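Local coordinates for protein citrate lyase (Yersinia pestis, PDB 3QLL) that is a CitE-like protein resembling the citrate lyase beta subunit, and probably has magnesium-dependent lyase activity, at residues Thr158-Val167 with Lys182-Met193; Val235-Ser246 with Gln260-Phe268. All coordinates share one frame; numbering follows the deposited sequence.

Contact 1 joins two neighbouring strands in the closed eight-stranded parallel barrel, whereas contact 2 packs two helices on the outside of the same barrel, on either side of strand 252-255 in the chain. Their centres lie about 19 Å apart and the nearest atoms about 6 Å, so they do not touch. Contact 1 sits about 5 Å from the centre of the chain and carries Glu-165 and Asp-192, both predicted magnesium ligands, just beyond the C-terminal ends of its strands, Asp-192 in the first turn of helix 190-197; contact 2 lies about 16 Å from that centre and away from the predicted site. One thus belongs to the probable active centre, the other to the outer layer.

Contact 1: residues Thr158-Val167 with Lys182-Met193; sequences TRLIGIIESV and KLAGLIFGAADM
Leu-160 and Gly-162 pair with Lys-182 to Ile-187 as adjacent parallel strands, 159-164 and 183-188, of the beta/alpha barrel. Leu-160 N donates to Lys-182 O (3.0 Å). A beta bulge around Ala-184 and Gly-185 then shifts the register by one residue, and the bond from Gly-162 N to Gly-185 O is weak. Beyond it the ladder tightens: Ile-187 N reaches Gly-162 O at 2.9 Å, and Ile-164 N is bonded to Ile-187 O.

In the buried middle, Leu-186 CD2 packs over the backbone of Gly-162, 3.6 Å from its CA, on the face that also bears Leu-160, Leu-183 and Ile-164. Helix 173-177 covers Ile-164 and Leu-186 there, and helix 203-220 covers Leu-186 and Phe-188. On the other face Ile-161 and Ile-187 cross at about a right angle, CG2 to CD1 3.7 Å, while Ile-163 lies alongside Ile-187 near Arg-107, a predicted substrate-binding residue. The N-terminal end, by contrast, lies partly in solvent: partly exposed Arg-159, bent at chi3 (71°), sets one guanidinium face over Lys-182 O, with Ala-184 CB at its edge.

At the opposite end, Met-193, a selenomethionine bent at chi2 and chi3, carries CE back to 3.4 Å from Ser-166 O and alongside Ile-164. Beside it, Glu-165 and the partly exposed Asp-192 run side by side, their carboxylate planes 64° apart and Glu-165 OE1 only 2.9 Å from Asp-192 OD2, while Glu-165 OE2 accepts a hydrogen bond from Lys-137 N. So close an approach of two carboxylate oxygens is consistent with the predicted magnesium site that Glu-165 and Asp-192 share.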
# COMPACT_ATOMS: atom_id res chain seq x y z
N THR A 158 32.94 -4.62 -5.45
CA THR A 158 31.90 -3.95 -6.22
C THR A 158 30.53 -4.16 -5.59
O THR A 158 30.10 -5.29 -5.37
CB THR A 158 31.86 -4.44 -7.65
OG1 THR A 158 33.04 -4.04 -8.35
CG2 THR A 158 30.62 -3.89 -8.34
N ARG A 159 29.82 -3.07 -5.35
CA ARG A 159 28.52 -3.14 -4.73
C ARG A 159 27.42 -2.99 -5.76
O ARG A 159 27.67 -2.47 -6.86
CB ARG A 159 28.40 -2.11 -3.60
CG ARG A 159 29.29 -2.43 -2.42
CD ARG A 159 29.03 -1.46 -1.29
NE ARG A 159 27.74 -1.68 -0.64
CZ ARG A 159 27.54 -2.54 0.36
NH1 ARG A 159 28.56 -3.27 0.79
NH2 ARG A 159 26.33 -2.68 0.90
N LEU A 160 26.22 -3.46 -5.41
CA LEU A 160 25.11 -3.49 -6.34
C LEU A 160 24.06 -2.44 -6.04
O LEU A 160 23.85 -2.07 -4.90
CB LEU A 160 24.44 -4.87 -6.36
CG LEU A 160 25.37 -6.05 -6.61
CD1 LEU A 160 24.58 -7.35 -6.67
CD2 LEU A 160 26.13 -5.79 -7.90
N ILE A 161 23.42 -1.95 -7.09
CA ILE A 161 22.23 -1.15 -6.97
C ILE A 161 21.15 -1.75 -7.88
O ILE A 161 21.36 -1.88 -9.09
CB ILE A 161 22.47 0.33 -7.42
CG1 ILE A 161 23.59 0.97 -6.60
CG2 ILE A 161 21.19 1.14 -7.30
CD1 ILE A 161 23.27 1.19 -5.15
N GLY A 162 19.99 -2.08 -7.32
CA GLY A 162 18.90 -2.62 -8.12
C GLY A 162 17.91 -1.52 -8.48
O GLY A 162 17.77 -0.54 -7.74
N ILE A 163 17.30 -1.61 -9.66
CA ILE A 163 16.23 -0.67 -10.03
C ILE A 163 14.89 -1.39 -9.96
O ILE A 163 14.67 -2.39 -10.65
CB ILE A 163 16.41 -0.08 -11.44
CG1 ILE A 163 17.75 0.65 -11.54
CG2 ILE A 163 15.24 0.85 -11.80
CD1 ILE A 163 17.96 1.28 -12.90
N ILE A 164 13.97 -0.84 -9.17
CA ILE A 164 12.62 -1.34 -9.09
C ILE A 164 11.75 -0.52 -10.05
O ILE A 164 11.40 0.61 -9.77
CB ILE A 164 12.10 -1.25 -7.65
CG1 ILE A 164 13.08 -1.97 -6.72
CG2 ILE A 164 10.76 -1.92 -7.45
CD1 ILE A 164 13.11 -3.50 -6.87
N GLU A 165 11.50 -1.06 -11.24
CA GLU A 165 10.74 -0.32 -12.27
C GLU A 165 9.52 -1.10 -12.79
O GLU A 165 8.99 -0.77 -13.84
CB GLU A 165 11.62 0.08 -13.46
CG GLU A 165 12.77 -0.86 -13.77
CD GLU A 165 13.76 -0.28 -14.78
OE1 GLU A 165 13.63 0.91 -15.20
OE2 GLU A 165 14.74 -0.98 -15.09
N SER A 166 9.18 -2.23 -12.18
CA SER A 166 8.05 -3.04 -12.68
C SER A 166 7.14 -3.55 -11.56
O SER A 166 7.56 -3.63 -10.41
CB SER A 166 8.58 -4.21 -13.52
OG SER A 166 9.34 -5.09 -12.71
N VAL A 167 5.89 -3.87 -11.89
CA VAL A 167 4.99 -4.49 -10.93
C VAL A 167 5.59 -5.78 -10.32
O VAL A 167 5.48 -6.02 -9.10
CB VAL A 167 3.63 -4.82 -11.56
CG1 VAL A 167 2.81 -5.68 -10.60
CG2 VAL A 167 2.89 -3.54 -11.88
N LYS A 182 25.85 -7.36 -0.48
CA LYS A 182 26.44 -6.50 -1.49
C LYS A 182 25.50 -5.43 -2.06
O LYS A 182 25.97 -4.45 -2.64
CB LYS A 182 27.05 -7.34 -2.60
CG LYS A 182 28.45 -7.72 -2.18
CD LYS A 182 29.07 -8.80 -3.02
CE LYS A 182 29.43 -8.30 -4.39
NZ LYS A 182 30.51 -9.12 -5.00
N LEU A 183 24.20 -5.61 -1.89
CA LEU A 183 23.21 -4.60 -2.30
C LEU A 183 23.39 -3.35 -1.45
O LEU A 183 23.44 -3.45 -0.22
CB LEU A 183 21.79 -5.14 -2.15
CG LEU A 183 20.67 -4.18 -2.52
CD1 LEU A 183 20.84 -3.85 -3.98
CD2 LEU A 183 19.31 -4.80 -2.25
N ALA A 184 23.55 -2.20 -2.09
CA ALA A 184 23.85 -0.96 -1.37
C ALA A 184 22.77 0.12 -1.50
O ALA A 184 22.91 1.19 -0.96
CB ALA A 184 25.20 -0.39 -1.86
N GLY A 185 21.67 -0.21 -2.16
CA GLY A 185 20.60 0.74 -2.39
C GLY A 185 19.72 0.32 -3.56
O GLY A 185 20.09 -0.50 -4.40
N LEU A 186 18.52 0.88 -3.58
CA LEU A 186 17.58 0.65 -4.67
C LEU A 186 17.10 2.00 -5.27
O LEU A 186 16.70 2.91 -4.54
CB LEU A 186 16.39 -0.15 -4.18
CG LEU A 186 16.67 -1.60 -3.78
CD1 LEU A 186 15.42 -2.22 -3.16
CD2 LEU A 186 17.15 -2.44 -5.02
N ILE A 187 17.08 2.08 -6.59
CA ILE A 187 16.54 3.21 -7.30
C ILE A 187 15.09 2.89 -7.74
O ILE A 187 14.78 1.76 -8.09
CB ILE A 187 17.41 3.56 -8.55
CG1 ILE A 187 18.83 3.92 -8.13
CG2 ILE A 187 16.80 4.69 -9.35
CD1 ILE A 187 19.81 3.99 -9.27
N PHE A 188 14.18 3.86 -7.58
CA PHE A 188 12.82 3.73 -8.10
C PHE A 188 12.81 4.09 -9.55
O PHE A 188 13.34 5.13 -9.96
CB PHE A 188 11.88 4.67 -7.36
CG PHE A 188 10.42 4.51 -7.72
CD1 PHE A 188 9.79 3.27 -7.64
CD2 PHE A 188 9.66 5.62 -8.10
CE1 PHE A 188 8.44 3.13 -7.94
CE2 PHE A 188 8.30 5.48 -8.41
CZ PHE A 188 7.69 4.24 -8.33
N GLY A 189 12.18 3.26 -10.38
CA GLY A 189 12.07 3.64 -11.78
C GLY A 189 10.64 4.06 -12.09
O GLY A 189 9.85 3.25 -12.62
N ALA A 190 10.30 5.32 -11.78
CA ALA A 190 8.91 5.82 -11.90
C ALA A 190 8.34 5.68 -13.32
O ALA A 190 7.22 5.18 -13.49
CB ALA A 190 8.80 7.28 -11.41
N ALA A 191 9.10 6.06 -14.33
CA ALA A 191 8.58 6.09 -15.71
C ALA A 191 8.20 4.66 -16.20
O ALA A 191 7.18 4.48 -16.83
CB ALA A 191 9.58 6.76 -16.68
N ASP A 192 9.05 3.66 -15.95
CA ASP A 192 8.69 2.28 -16.32
C ASP A 192 7.58 1.69 -15.45
O ASP A 192 6.71 0.96 -15.94
CB ASP A 192 9.92 1.39 -16.32
CG ASP A 192 10.77 1.57 -17.59
OD1 ASP A 192 10.17 1.71 -18.67
OD2 ASP A 192 12.02 1.60 -17.51
N MSE A 193 7.62 2.01 -14.16
CA MSE A 193 6.61 1.59 -13.17
C MSE A 193 5.21 2.09 -13.59
O MSE A 193 4.27 1.31 -13.69
CB MSE A 193 6.98 2.11 -11.77
CG MSE A 193 6.03 1.62 -10.62
SE MSE A 193 6.28 -0.34 -10.49
CE MSE A 193 7.98 -0.35 -9.44

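Contact 2: residues Val235-Ser246 with Gln260-Phe268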
# COMPACT_ATOMS: atom_id res chain seq x y z
N VAL A 235 11.88 23.45 -13.02
CA VAL A 235 12.63 23.46 -11.76
C VAL A 235 11.72 23.40 -10.50
O VAL A 235 12.04 22.73 -9.52
CB VAL A 235 13.58 24.70 -11.70
CG1 VAL A 235 12.79 26.00 -11.85
CG2 VAL A 235 14.46 24.73 -10.45
N SER A 236 10.57 24.06 -10.55
CA SER A 236 9.58 23.93 -9.48
C SER A 236 9.16 22.45 -9.26
O SER A 236 9.13 21.98 -8.14
CB SER A 236 8.37 24.80 -9.77
OG SER A 236 7.42 24.61 -8.73
N GLY A 237 8.81 21.75 -10.34
CA GLY A 237 8.42 20.35 -10.22
C GLY A 237 9.52 19.46 -9.64
O GLY A 237 9.26 18.60 -8.81
N LEU A 238 10.76 19.77 -9.98
CA LEU A 238 11.89 19.04 -9.48
C LEU A 238 12.05 19.22 -7.98
O LEU A 238 12.30 18.25 -7.25
CB LEU A 238 13.17 19.51 -10.18
CG LEU A 238 14.50 18.97 -9.64
CD1 LEU A 238 14.54 17.43 -9.76
CD2 LEU A 238 15.69 19.63 -10.27
N GLN A 239 11.93 20.47 -7.53
CA GLN A 239 12.02 20.82 -6.11
C GLN A 239 10.95 20.16 -5.25
O GLN A 239 11.22 19.64 -4.17
CB GLN A 239 11.94 22.35 -5.93
CG GLN A 239 13.19 23.11 -6.39
CD GLN A 239 13.05 24.63 -6.38
OE1 GLN A 239 11.94 25.18 -6.25
NE2 GLN A 239 14.17 25.32 -6.61
N SER A 240 9.72 20.24 -5.74
CA SER A 240 8.57 19.66 -5.10
C SER A 240 8.71 18.12 -4.96
O SER A 240 8.48 17.58 -3.86
CB SER A 240 7.30 20.01 -5.87
OG SER A 240 6.17 19.42 -5.27
N GLU A 241 9.07 17.44 -6.06
CA GLU A 241 9.23 15.98 -6.06
C GLU A 241 10.35 15.55 -5.11
O GLU A 241 10.20 14.54 -4.34
CB GLU A 241 9.46 15.42 -7.49
CG GLU A 241 9.51 13.90 -7.55
CD GLU A 241 9.49 13.31 -8.98
OE1 GLU A 241 10.55 12.85 -9.46
OE2 GLU A 241 8.39 13.29 -9.60
N THR A 242 11.44 16.31 -5.14
CA THR A 242 12.59 16.01 -4.29
C THR A 242 12.24 16.09 -2.79
O THR A 242 12.56 15.18 -2.01
CB THR A 242 13.78 16.96 -4.62
OG1 THR A 242 14.03 16.93 -6.03
CG2 THR A 242 15.04 16.56 -3.90
N LEU A 243 11.53 17.14 -2.40
CA LEU A 243 11.06 17.31 -1.04
C LEU A 243 10.09 16.21 -0.58
O LEU A 243 10.19 15.69 0.53
CB LEU A 243 10.40 18.68 -0.89
CG LEU A 243 11.38 19.85 -0.73
CD1 LEU A 243 10.64 21.19 -0.79
CD2 LEU A 243 12.24 19.70 0.52
N ARG A 244 9.12 15.89 -1.44
CA ARG A 244 8.18 14.79 -1.19
C ARG A 244 8.93 13.48 -0.98
O ARG A 244 8.58 12.71 -0.07
CB ARG A 244 7.19 14.63 -2.35
CG ARG A 244 6.02 15.59 -2.29
CD ARG A 244 4.99 15.34 -3.41
NE ARG A 244 3.67 15.04 -2.87
CZ ARG A 244 2.53 15.18 -3.55
NH1 ARG A 244 2.55 15.58 -4.81
NH2 ARG A 244 1.37 14.89 -2.97
N ALA A 245 9.94 13.24 -1.81
CA ALA A 245 10.75 12.02 -1.71
C ALA A 245 11.50 11.99 -0.38
O ALA A 245 11.56 10.97 0.33
CB ALA A 245 11.69 11.91 -2.87
N SER A 246 12.07 13.14 -0.05
CA SER A 246 12.78 13.26 1.19
C SER A 246 11.85 12.99 2.37
O SER A 246 12.18 12.23 3.27
CB SER A 246 13.42 14.65 1.31
OG SER A 246 13.98 14.86 2.59
N GLN A 260 20.01 19.63 -12.84
CA GLN A 260 19.19 19.21 -11.72
C GLN A 260 20.03 18.98 -10.47
O GLN A 260 19.50 19.06 -9.36
CB GLN A 260 18.41 17.93 -12.07
CG GLN A 260 17.40 18.07 -13.19
CD GLN A 260 16.74 16.73 -13.54
OE1 GLN A 260 17.36 15.66 -13.40
NE2 GLN A 260 15.50 16.79 -14.00
N ILE A 261 21.34 18.81 -10.67
CA ILE A 261 22.22 18.33 -9.61
C ILE A 261 22.28 19.24 -8.39
O ILE A 261 22.21 18.76 -7.26
CB ILE A 261 23.66 18.05 -10.12
CG1 ILE A 261 23.64 16.93 -11.16
CG2 ILE A 261 24.58 17.63 -8.99
CD1 ILE A 261 23.05 15.67 -10.64
N SER A 262 22.45 20.54 -8.61
CA SER A 262 22.60 21.46 -7.49
C SER A 262 21.31 21.52 -6.67
O SER A 262 21.35 21.53 -5.44
CB SER A 262 23.01 22.87 -7.99
OG SER A 262 21.91 23.65 -8.45
N THR A 263 20.17 21.54 -7.35
CA THR A 263 18.88 21.50 -6.66
C THR A 263 18.73 20.27 -5.75
O THR A 263 18.35 20.39 -4.58
CB THR A 263 17.72 21.51 -7.68
OG1 THR A 263 17.77 22.73 -8.46
CG2 THR A 263 16.40 21.47 -6.97
N ILE A 264 19.09 19.10 -6.28
CA ILE A 264 18.96 17.86 -5.56
C ILE A 264 19.95 17.83 -4.38
O ILE A 264 19.60 17.43 -3.26
CB ILE A 264 19.20 16.65 -6.47
CG1 ILE A 264 18.02 16.46 -7.44
CG2 ILE A 264 19.44 15.40 -5.64
CD1 ILE A 264 18.28 15.41 -8.55
N ASN A 265 21.19 18.24 -4.63
CA ASN A 265 22.19 18.32 -3.57
C ASN A 265 21.79 19.18 -2.39
O ASN A 265 21.83 18.74 -1.24
CB ASN A 265 23.52 18.83 -4.13
CG ASN A 265 24.25 17.74 -4.90
OD1 ASN A 265 23.89 16.57 -4.78
ND2 ASN A 265 25.28 18.11 -5.64
N THR A 266 21.34 20.38 -2.70
CA THR A 266 20.94 21.33 -1.69
C THR A 266 19.81 20.83 -0.81
O THR A 266 19.89 20.93 0.41
CB THR A 266 20.52 22.67 -2.32
OG1 THR A 266 21.59 23.16 -3.13
CG2 THR A 266 20.18 23.67 -1.23
N LEU A 267 18.77 20.29 -1.45
CA LEU A 267 17.55 19.86 -0.75
C LEU A 267 17.76 18.61 0.14
O LEU A 267 17.03 18.41 1.11
CB LEU A 267 16.40 19.62 -1.76
CG LEU A 267 15.83 20.90 -2.42
CD1 LEU A 267 14.71 20.61 -3.42
CD2 LEU A 267 15.34 21.88 -1.38
N PHE A 268 18.78 17.82 -0.18
CA PHE A 268 19.16 16.64 0.60
C PHE A 268 20.33 16.98 1.56
O PHE A 268 20.99 16.07 2.09
CB PHE A 268 19.53 15.48 -0.31
CG PHE A 268 18.36 14.66 -0.78
CD1 PHE A 268 17.58 13.92 0.11
CD2 PHE A 268 18.10 14.55 -2.12
CE1 PHE A 268 16.53 13.10 -0.35
CE2 PHE A 268 17.06 13.74 -2.60
CZ PHE A 268 16.27 13.02 -1.72
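The Phe-268 ring slants against helix 235-248, with Thr-242 CG2 3.7 Å from CE2 and Ser-246 CB 3.9 Å from CE1, while Ile-264 CG2, from the last turn of the helix that Phe-268 follows, lies in plane at the ring edge. Lys-253 and Arg-46 also touch this side chain. The amide of Gln-260 is bonded to Phe-229 O and Ile-256 N, whereas its CB and CG face Leu-238, CB 3.7 Å from CD2.

That same methyl meets Thr-263 tip to tip, 3.8 Å from its CG2; CG anti to the backbone N (chi1 172°) helps to turn the leucine this way. Gln-239 crosses Thr-263 at about a right angle, CG to CG2 3.7 Å. One turn on, Leu-267 lays CD1 over the backbone of Gln-239, 3.7 Å from its O, and 4.0 Å from Thr-242 CB; on the more exposed side its CD2 meets Leu-243 CD2.

The axes of the two helical segments come within 10.0 Å, at 31°, side by side outside the barrel. With no hydrogen bond across it, the contact is nondirectional: the fit of Leu-238, Thr-242, Thr-263, Leu-267 and Phe-268 sets how the helices lie, while the Gln-260 amide is satisfied elsewhere.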